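Local coordinates for restriction endonuclease LpnPI (Legionella pneumophila subsp. pneumophila str. Philadelphia 1, PDB 4RZL), which probably cleaves DNA that carries modified cytosine, the part present here being the N-terminal DNA recognition domain, related to SRA domains, at residues V27-S32 / T140-R145; G86-Y91 / A183-L188; D124-V129 / Y215-S220. All blocks are in the same frame, centred on the assembly; numbering follows the deposited sequence.

Contacts 1, 2 and 3 are spread across the recognition domain rather than gathered at one site. Contact 2 is the central one, its centre about 9 Å from the centre of the chain, and joins two antiparallel strands of the large mixed sheet. Contact 1 reaches the same sheet through strand 27-28; its centre is about 25 Å from that of contact 2. Contact 3 binds a loop to the helix 212-220, with its centre about 17 Å from that of contact 2 and nearest atoms about 5 Å apart. Contacts 1 and 3 lie on opposite sides of the chain's centre, their own centres about 35 Å apart. In sequence the segments of every pair of contacts alternate.

Contact 1 (V27-S32 / T140-R145); sequences VYEGGS and TASSSR
Glu29 meets Thr140 and Ser142 because its CG stands anti to the carbonyl carbon (chi1 -68°) and the chain then runs out extended, carrying the carboxylate to two hydroxyls that their own torsions hold between backbone N and carbonyl carbon. One oxygen takes both. Thr140 OG1 donates to Glu29 OE2 over 2.9 Å, on the anti side and close to the carboxylate plane, while Ser142 OG donates to the same OE2 at 2.7 Å from well above that plane. A water adds a third donor to OE2 and accepts from Ser142 N, so this one carboxylate oxygen gathers the turn of 140-143, itself closed by backbone bonds in both directions between Thr140 and Ser143. Next to it, Val27 CG1 and Thr140 CG2 touch tip to tip at 3.8 Å. Ser143 places OG anti to its backbone N (chi1 179°), where it donates to Gly31 O at 3.1 Å and accepts from Arg145 N in an ST turn. Gly30 packs its backbone against Ser143 OG and Arg145 CB, which fill the side where a side chain would stand. Ser146 OG ties in Thr140 OG1, Gly30 N and Ser143 O. The contact thus fastens the loop between strands 132-137 and 147-155 to the end of strand 27-28, which pairs antiparallel with 147-155 and parallel with 11-12.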
# COMPACT_ATOMS: atom_id res chain seq x y z
N VAL A 27 7.05 7.92 -11.05
CA VAL A 27 8.18 7.10 -10.60
C VAL A 27 9.10 7.91 -9.70
O VAL A 27 9.37 9.09 -9.96
CB VAL A 27 8.97 6.55 -11.81
CG1 VAL A 27 10.33 6.00 -11.40
CG2 VAL A 27 8.13 5.48 -12.55
N TYR A 28 9.53 7.29 -8.61
CA TYR A 28 10.35 7.96 -7.61
C TYR A 28 11.67 7.21 -7.48
O TYR A 28 11.71 6.09 -7.02
CB TYR A 28 9.61 8.05 -6.28
CG TYR A 28 8.32 8.83 -6.42
CD1 TYR A 28 7.16 8.22 -6.87
CD2 TYR A 28 8.29 10.20 -6.16
CE1 TYR A 28 5.98 8.95 -7.04
CE2 TYR A 28 7.13 10.94 -6.31
CZ TYR A 28 5.98 10.31 -6.75
OH TYR A 28 4.82 11.06 -6.91
N GLU A 29 12.75 7.85 -7.91
CA GLU A 29 14.04 7.19 -8.01
C GLU A 29 14.73 7.01 -6.67
O GLU A 29 14.72 7.92 -5.83
CB GLU A 29 14.94 7.97 -8.97
CG GLU A 29 14.43 7.90 -10.40
CD GLU A 29 15.46 8.33 -11.41
OE1 GLU A 29 15.85 9.52 -11.39
OE2 GLU A 29 15.88 7.48 -12.22
N GLY A 30 15.31 5.84 -6.47
CA GLY A 30 16.06 5.54 -5.27
C GLY A 30 17.50 6.06 -5.32
O GLY A 30 17.95 6.61 -6.33
N GLY A 31 18.21 5.91 -4.21
CA GLY A 31 19.58 6.39 -4.12
C GLY A 31 20.58 5.49 -4.81
O GLY A 31 20.22 4.45 -5.40
N SER A 32 21.85 5.87 -4.72
CA SER A 32 22.94 5.18 -5.40
C SER A 32 24.08 4.81 -4.46
O SER A 32 25.09 4.24 -4.88
CB SER A 32 23.46 6.04 -6.55
OG SER A 32 23.76 7.34 -6.08
N THR A 140 14.84 1.94 -12.51
CA THR A 140 15.28 2.91 -13.51
C THR A 140 16.78 2.75 -13.76
O THR A 140 17.45 2.02 -13.03
CB THR A 140 15.00 4.35 -13.06
OG1 THR A 140 15.68 4.59 -11.83
CG2 THR A 140 13.50 4.57 -12.85
N ALA A 141 17.32 3.47 -14.73
CA ALA A 141 18.73 3.37 -15.07
C ALA A 141 19.60 3.77 -13.89
O ALA A 141 20.62 3.15 -13.63
CB ALA A 141 19.07 4.22 -16.28
N SER A 142 19.19 4.81 -13.18
CA SER A 142 20.03 5.34 -12.10
C SER A 142 19.95 4.53 -10.82
O SER A 142 20.81 4.68 -9.95
CB SER A 142 19.64 6.79 -11.80
OG SER A 142 18.33 6.85 -11.25
N SER A 143 18.93 3.69 -10.69
CA SER A 143 18.70 2.98 -9.43
C SER A 143 17.76 1.80 -9.59
O SER A 143 16.72 1.89 -10.25
CB SER A 143 18.15 3.93 -8.36
OG SER A 143 17.90 3.27 -7.13
N SER A 144 18.09 0.71 -8.92
CA SER A 144 17.26 -0.48 -8.95
C SER A 144 16.27 -0.44 -7.80
O SER A 144 15.42 -1.31 -7.67
CB SER A 144 18.11 -1.75 -8.87
OG SER A 144 18.84 -1.77 -7.65
N ARG A 145 16.40 0.59 -6.96
CA ARG A 145 15.53 0.75 -5.80
C ARG A 145 14.39 1.73 -6.08
O ARG A 145 13.61 2.05 -5.20
CB ARG A 145 16.33 1.26 -4.59
CG ARG A 145 17.53 0.38 -4.24
CD ARG A 145 17.13 -0.84 -3.45
NE ARG A 145 16.80 -0.49 -2.06
CZ ARG A 145 17.70 -0.34 -1.09
NH1 ARG A 145 19.00 -0.50 -1.34
NH2 ARG A 145 17.30 -0.03 0.13
O HOH W 1 17.27 6.78 -14.45
O HOH W 2 19.51 8.01 -8.34

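Contact 2 (G86-Y91 / A183-L188); sequences GQFIYY and AIFTIL
Phe88 and Phe185 lie side by side, pointing the same way from one face of the sheet, with Phe88 CD2 4.2 Å from Phe185 CD1 and their ring planes about 37° apart, an oblique meeting. Phe88 holds CG anti to its backbone N (chi1 -179°), Phe185 anti to its carbonyl carbon (-63°). They form a hydrogen-bonded antiparallel pair: Phe185 N donates to Phe88 O at 2.9 Å, in the carbonyl plane, and Phe88 N returns a bond to Phe185 O. The Tyr90 ring leads away from strand 183-187, leaving Tyr90 CB at the edge of the Phe185 ring, 4.0 Å from CE1; a second pair of backbone bonds joins Tyr90 to Ala183. On the other face the aliphatic part of Gln87 crosses Ile184, Gln87 CG resting 3.6 Å from Ile184 CG2. Ile187 N donates to Gly86 O over 2.8 Å, and Gly86 belongs with Gln87 to a G1 beta bulge opposite Asp82. Phe185 meets Phe116 of helix 108-119 edge-to-face; Leu68 of strand 65-70 and Ile132 of strand 132-137 also pack on Phe185, and Ile134 on Phe88. This is regular antiparallel pairing with an aromatic inner face, inside the curved sheet of an SRA-type DNA recognition domain.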
# COMPACT_ATOMS: atom_id res chain seq x y z
N GLY A 86 -9.35 -0.76 -10.80
CA GLY A 86 -8.84 -0.09 -9.61
C GLY A 86 -8.77 -1.06 -8.44
O GLY A 86 -9.13 -0.73 -7.30
N GLN A 87 -8.33 -2.27 -8.73
CA GLN A 87 -8.26 -3.32 -7.73
C GLN A 87 -6.82 -3.79 -7.54
O GLN A 87 -6.11 -4.04 -8.51
CB GLN A 87 -9.14 -4.50 -8.12
CG GLN A 87 -9.25 -5.55 -7.03
CD GLN A 87 -10.12 -6.72 -7.45
OE1 GLN A 87 -9.61 -7.73 -7.92
NE2 GLN A 87 -11.43 -6.57 -7.29
N PHE A 88 -6.39 -3.89 -6.29
CA PHE A 88 -5.03 -4.34 -5.98
C PHE A 88 -5.07 -5.64 -5.20
O PHE A 88 -5.73 -5.73 -4.17
CB PHE A 88 -4.29 -3.26 -5.19
CG PHE A 88 -2.87 -3.61 -4.84
CD1 PHE A 88 -1.97 -3.96 -5.82
CD2 PHE A 88 -2.44 -3.56 -3.52
CE1 PHE A 88 -0.65 -4.28 -5.51
CE2 PHE A 88 -1.11 -3.86 -3.20
CZ PHE A 88 -0.22 -4.22 -4.21
N ILE A 89 -4.36 -6.65 -5.67
CA ILE A 89 -4.26 -7.91 -4.94
C ILE A 89 -2.88 -8.02 -4.33
O ILE A 89 -1.88 -7.90 -5.04
CB ILE A 89 -4.52 -9.11 -5.85
CG1 ILE A 89 -5.95 -9.03 -6.41
CG2 ILE A 89 -4.32 -10.41 -5.07
CD1 ILE A 89 -6.26 -10.13 -7.39
N TYR A 90 -2.84 -8.24 -3.02
CA TYR A 90 -1.62 -8.13 -2.23
C TYR A 90 -1.45 -9.34 -1.31
O TYR A 90 -2.40 -9.72 -0.62
CB TYR A 90 -1.68 -6.85 -1.40
CG TYR A 90 -0.53 -6.66 -0.43
CD1 TYR A 90 0.69 -6.17 -0.86
CD2 TYR A 90 -0.69 -6.95 0.92
CE1 TYR A 90 1.74 -5.98 0.03
CE2 TYR A 90 0.36 -6.77 1.82
CZ TYR A 90 1.56 -6.28 1.37
OH TYR A 90 2.59 -6.09 2.28
N TYR A 91 -0.26 -9.93 -1.29
CA TYR A 91 -0.02 -11.08 -0.42
C TYR A 91 0.73 -10.67 0.84
O TYR A 91 1.62 -9.82 0.79
CB TYR A 91 0.74 -12.17 -1.18
CG TYR A 91 -0.14 -12.89 -2.17
CD1 TYR A 91 -0.31 -12.41 -3.46
CD2 TYR A 91 -0.85 -14.04 -1.80
CE1 TYR A 91 -1.14 -13.04 -4.36
CE2 TYR A 91 -1.67 -14.70 -2.71
CZ TYR A 91 -1.81 -14.20 -3.99
OH TYR A 91 -2.63 -14.82 -4.90
N ALA A 183 -4.96 -10.48 0.13
CA ALA A 183 -5.82 -9.35 0.51
C ALA A 183 -6.18 -8.52 -0.71
O ALA A 183 -5.32 -8.21 -1.52
CB ALA A 183 -5.11 -8.47 1.56
N ILE A 184 -7.44 -8.11 -0.80
CA ILE A 184 -7.91 -7.35 -1.96
C ILE A 184 -8.31 -5.92 -1.54
O ILE A 184 -9.07 -5.73 -0.59
CB ILE A 184 -9.10 -8.06 -2.65
CG1 ILE A 184 -8.69 -9.49 -3.04
CG2 ILE A 184 -9.62 -7.25 -3.86
CD1 ILE A 184 -9.68 -10.21 -3.96
N PHE A 185 -7.76 -4.93 -2.23
CA PHE A 185 -7.96 -3.52 -1.91
C PHE A 185 -8.60 -2.78 -3.08
O PHE A 185 -8.46 -3.19 -4.23
CB PHE A 185 -6.64 -2.84 -1.57
CG PHE A 185 -5.96 -3.40 -0.34
CD1 PHE A 185 -5.11 -4.50 -0.44
CD2 PHE A 185 -6.17 -2.83 0.90
CE1 PHE A 185 -4.48 -5.01 0.70
CE2 PHE A 185 -5.54 -3.34 2.04
CZ PHE A 185 -4.70 -4.42 1.94
N THR A 186 -9.24 -1.66 -2.76
CA THR A 186 -9.78 -0.72 -3.74
C THR A 186 -8.85 0.48 -3.88
O THR A 186 -8.47 1.09 -2.88
CB THR A 186 -11.17 -0.20 -3.34
OG1 THR A 186 -12.07 -1.29 -3.19
CG2 THR A 186 -11.70 0.81 -4.39
N ILE A 187 -8.50 0.84 -5.11
CA ILE A 187 -7.73 2.05 -5.32
C ILE A 187 -8.70 3.23 -5.47
O ILE A 187 -9.59 3.22 -6.32
CB ILE A 187 -6.80 1.94 -6.54
CG1 ILE A 187 -5.83 0.77 -6.35
CG2 ILE A 187 -6.02 3.23 -6.74
CD1 ILE A 187 -4.87 0.58 -7.49
N LEU A 188 -8.53 4.24 -4.63
CA LEU A 188 -9.42 5.40 -4.64
C LEU A 188 -9.12 6.39 -5.78
O LEU A 188 -7.99 6.54 -6.22
CB LEU A 188 -9.32 6.13 -3.31
CG LEU A 188 -9.73 5.35 -2.07
CD1 LEU A 188 -9.46 6.18 -0.83
CD2 LEU A 188 -11.20 4.95 -2.15

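Contact 3 (D124-V129 / Y215-S220); sequences DARRIV and YQWKIS
Two overlapping beta turns, type II from Asp124 to Arg127 and type I from Arg126 to Val129, meet the last turns of helix 212-220 here, Arg126 reaching Lys218 while Lys218 reaches back. Arg126 grips Lys218 O side-on with two nitrogens: NE donates at 2.8 Å and NH2 at 3.2 Å. The oxygen lies in the guanidinium plane, yet both donors stand above the carbonyl plane, on the same face of it. The chain bends at chi3 (-60°) and crosses the Trp217 ring; CD sits over one face of the indole, 3.6 Å from the centroid of the six-membered ring, as a CH-pi contact. Ala125 CB and the carbonyl carbon of Ser220 cover opposite faces of the guanidinium. Lys218, bent at chi2 and chi3, brings its ammonium to three backbone oxygens: Val129 O at 2.9 Å, Arg127 O at 3.0 Å and Arg126 O at 3.2 Å. Arg126 O also takes Val129 N, from the other face of its plane. A water donates to both Ala125 O and Lys218 O. Deeper in, Val129 CG1 packs on Trp217 CZ3 at 3.7 Å, beside Thr119 of helix 108-119 and Pro155 at the end of strand 147-155. Arg126 thus engages one carbonyl near the helix's C-terminal end, Lys218 O, while the Lys218 ammonium gathers three carbonyls of the turns: a reciprocal side-chain-to-backbone tie between a loop and the end of a helix.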
# COMPACT_ATOMS: atom_id res chain seq x y z
N ASP A 124 -18.65 0.63 14.73
CA ASP A 124 -17.44 1.41 14.50
C ASP A 124 -16.73 1.01 13.22
O ASP A 124 -15.51 0.89 13.21
CB ASP A 124 -16.46 1.24 15.67
CG ASP A 124 -17.00 1.77 16.98
OD1 ASP A 124 -17.75 2.77 16.95
OD2 ASP A 124 -16.70 1.16 18.03
N ALA A 125 -17.50 0.76 12.16
CA ALA A 125 -16.95 0.28 10.90
C ALA A 125 -15.87 1.22 10.37
O ALA A 125 -16.05 2.44 10.38
CB ALA A 125 -18.06 0.10 9.87
N ARG A 126 -14.74 0.64 9.98
CA ARG A 126 -13.62 1.35 9.34
C ARG A 126 -12.91 2.32 10.27
O ARG A 126 -11.98 3.00 9.85
CB ARG A 126 -14.11 2.09 8.09
CG ARG A 126 -14.81 1.21 7.07
CD ARG A 126 -15.50 2.07 5.99
NE ARG A 126 -16.49 2.93 6.61
CZ ARG A 126 -17.75 2.56 6.86
NH1 ARG A 126 -18.18 1.36 6.50
NH2 ARG A 126 -18.57 3.42 7.44
N ARG A 127 -13.33 2.38 11.53
CA ARG A 127 -12.82 3.39 12.46
C ARG A 127 -11.30 3.42 12.58
O ARG A 127 -10.69 4.49 12.64
CB ARG A 127 -13.42 3.17 13.85
CG ARG A 127 -13.08 4.27 14.85
CD ARG A 127 -13.67 5.60 14.42
NE ARG A 127 -15.05 5.45 13.96
CZ ARG A 127 -16.12 5.48 14.74
NH1 ARG A 127 -15.99 5.68 16.05
NH2 ARG A 127 -17.34 5.33 14.22
N ILE A 128 -10.67 2.25 12.63
CA ILE A 128 -9.24 2.21 12.87
C ILE A 128 -8.43 2.11 11.58
O ILE A 128 -7.21 2.04 11.61
CB ILE A 128 -8.87 1.05 13.82
CG1 ILE A 128 -9.36 -0.28 13.25
CG2 ILE A 128 -9.48 1.28 15.20
CD1 ILE A 128 -8.32 -1.07 12.47
N VAL A 129 -9.12 2.12 10.45
CA VAL A 129 -8.46 2.01 9.16
C VAL A 129 -7.80 3.33 8.75
O VAL A 129 -8.48 4.34 8.59
CB VAL A 129 -9.45 1.59 8.06
CG1 VAL A 129 -8.73 1.53 6.71
CG2 VAL A 129 -10.12 0.26 8.41
N TYR A 215 -11.63 10.05 3.28
CA TYR A 215 -12.48 10.42 4.41
C TYR A 215 -13.95 10.18 4.12
O TYR A 215 -14.72 9.84 5.00
CB TYR A 215 -12.23 11.88 4.80
CG TYR A 215 -10.85 12.06 5.39
CD1 TYR A 215 -10.46 11.31 6.50
CD2 TYR A 215 -9.94 12.94 4.83
CE1 TYR A 215 -9.20 11.45 7.04
CE2 TYR A 215 -8.68 13.09 5.37
CZ TYR A 215 -8.32 12.34 6.48
OH TYR A 215 -7.06 12.48 7.03
N GLN A 216 -14.32 10.32 2.85
CA GLN A 216 -15.66 9.96 2.42
C GLN A 216 -15.89 8.45 2.63
O GLN A 216 -16.92 8.05 3.17
CB GLN A 216 -15.87 10.36 0.95
CG GLN A 216 -17.31 10.24 0.46
CD GLN A 216 -17.73 8.82 0.16
OE1 GLN A 216 -18.78 8.36 0.64
NE2 GLN A 216 -16.95 8.13 -0.65
N TRP A 217 -14.94 7.63 2.18
CA TRP A 217 -15.05 6.18 2.36
C TRP A 217 -15.14 5.81 3.84
O TRP A 217 -15.90 4.92 4.21
CB TRP A 217 -13.86 5.45 1.71
CG TRP A 217 -13.85 3.98 2.02
CD1 TRP A 217 -14.54 2.99 1.35
CD2 TRP A 217 -13.13 3.33 3.09
NE1 TRP A 217 -14.27 1.77 1.94
CE2 TRP A 217 -13.42 1.94 3.00
CE3 TRP A 217 -12.26 3.78 4.09
CZ2 TRP A 217 -12.88 1.00 3.89
CZ3 TRP A 217 -11.73 2.85 4.98
CH2 TRP A 217 -12.04 1.47 4.87
N LYS A 218 -14.35 6.48 4.68
CA LYS A 218 -14.39 6.22 6.12
C LYS A 218 -15.80 6.40 6.66
O LYS A 218 -16.26 5.62 7.50
CB LYS A 218 -13.42 7.15 6.86
CG LYS A 218 -11.97 6.81 6.64
CD LYS A 218 -11.48 5.87 7.70
CE LYS A 218 -11.41 6.57 9.04
NZ LYS A 218 -10.56 5.81 9.99
N ILE A 219 -16.48 7.44 6.17
CA ILE A 219 -17.85 7.74 6.59
C ILE A 219 -18.86 6.73 6.08
O ILE A 219 -19.67 6.22 6.85
CB ILE A 219 -18.29 9.15 6.12
CG1 ILE A 219 -17.47 10.22 6.85
CG2 ILE A 219 -19.77 9.36 6.39
CD1 ILE A 219 -17.75 11.63 6.38
N SER A 220 -18.81 6.43 4.78
CA SER A 220 -19.89 5.67 4.14
C SER A 220 -19.57 4.20 3.82
O SER A 220 -20.49 3.41 3.60
CB SER A 220 -20.27 6.35 2.83
OG SER A 220 -19.24 6.16 1.87
O HOH W 3 -14.62 4.96 9.92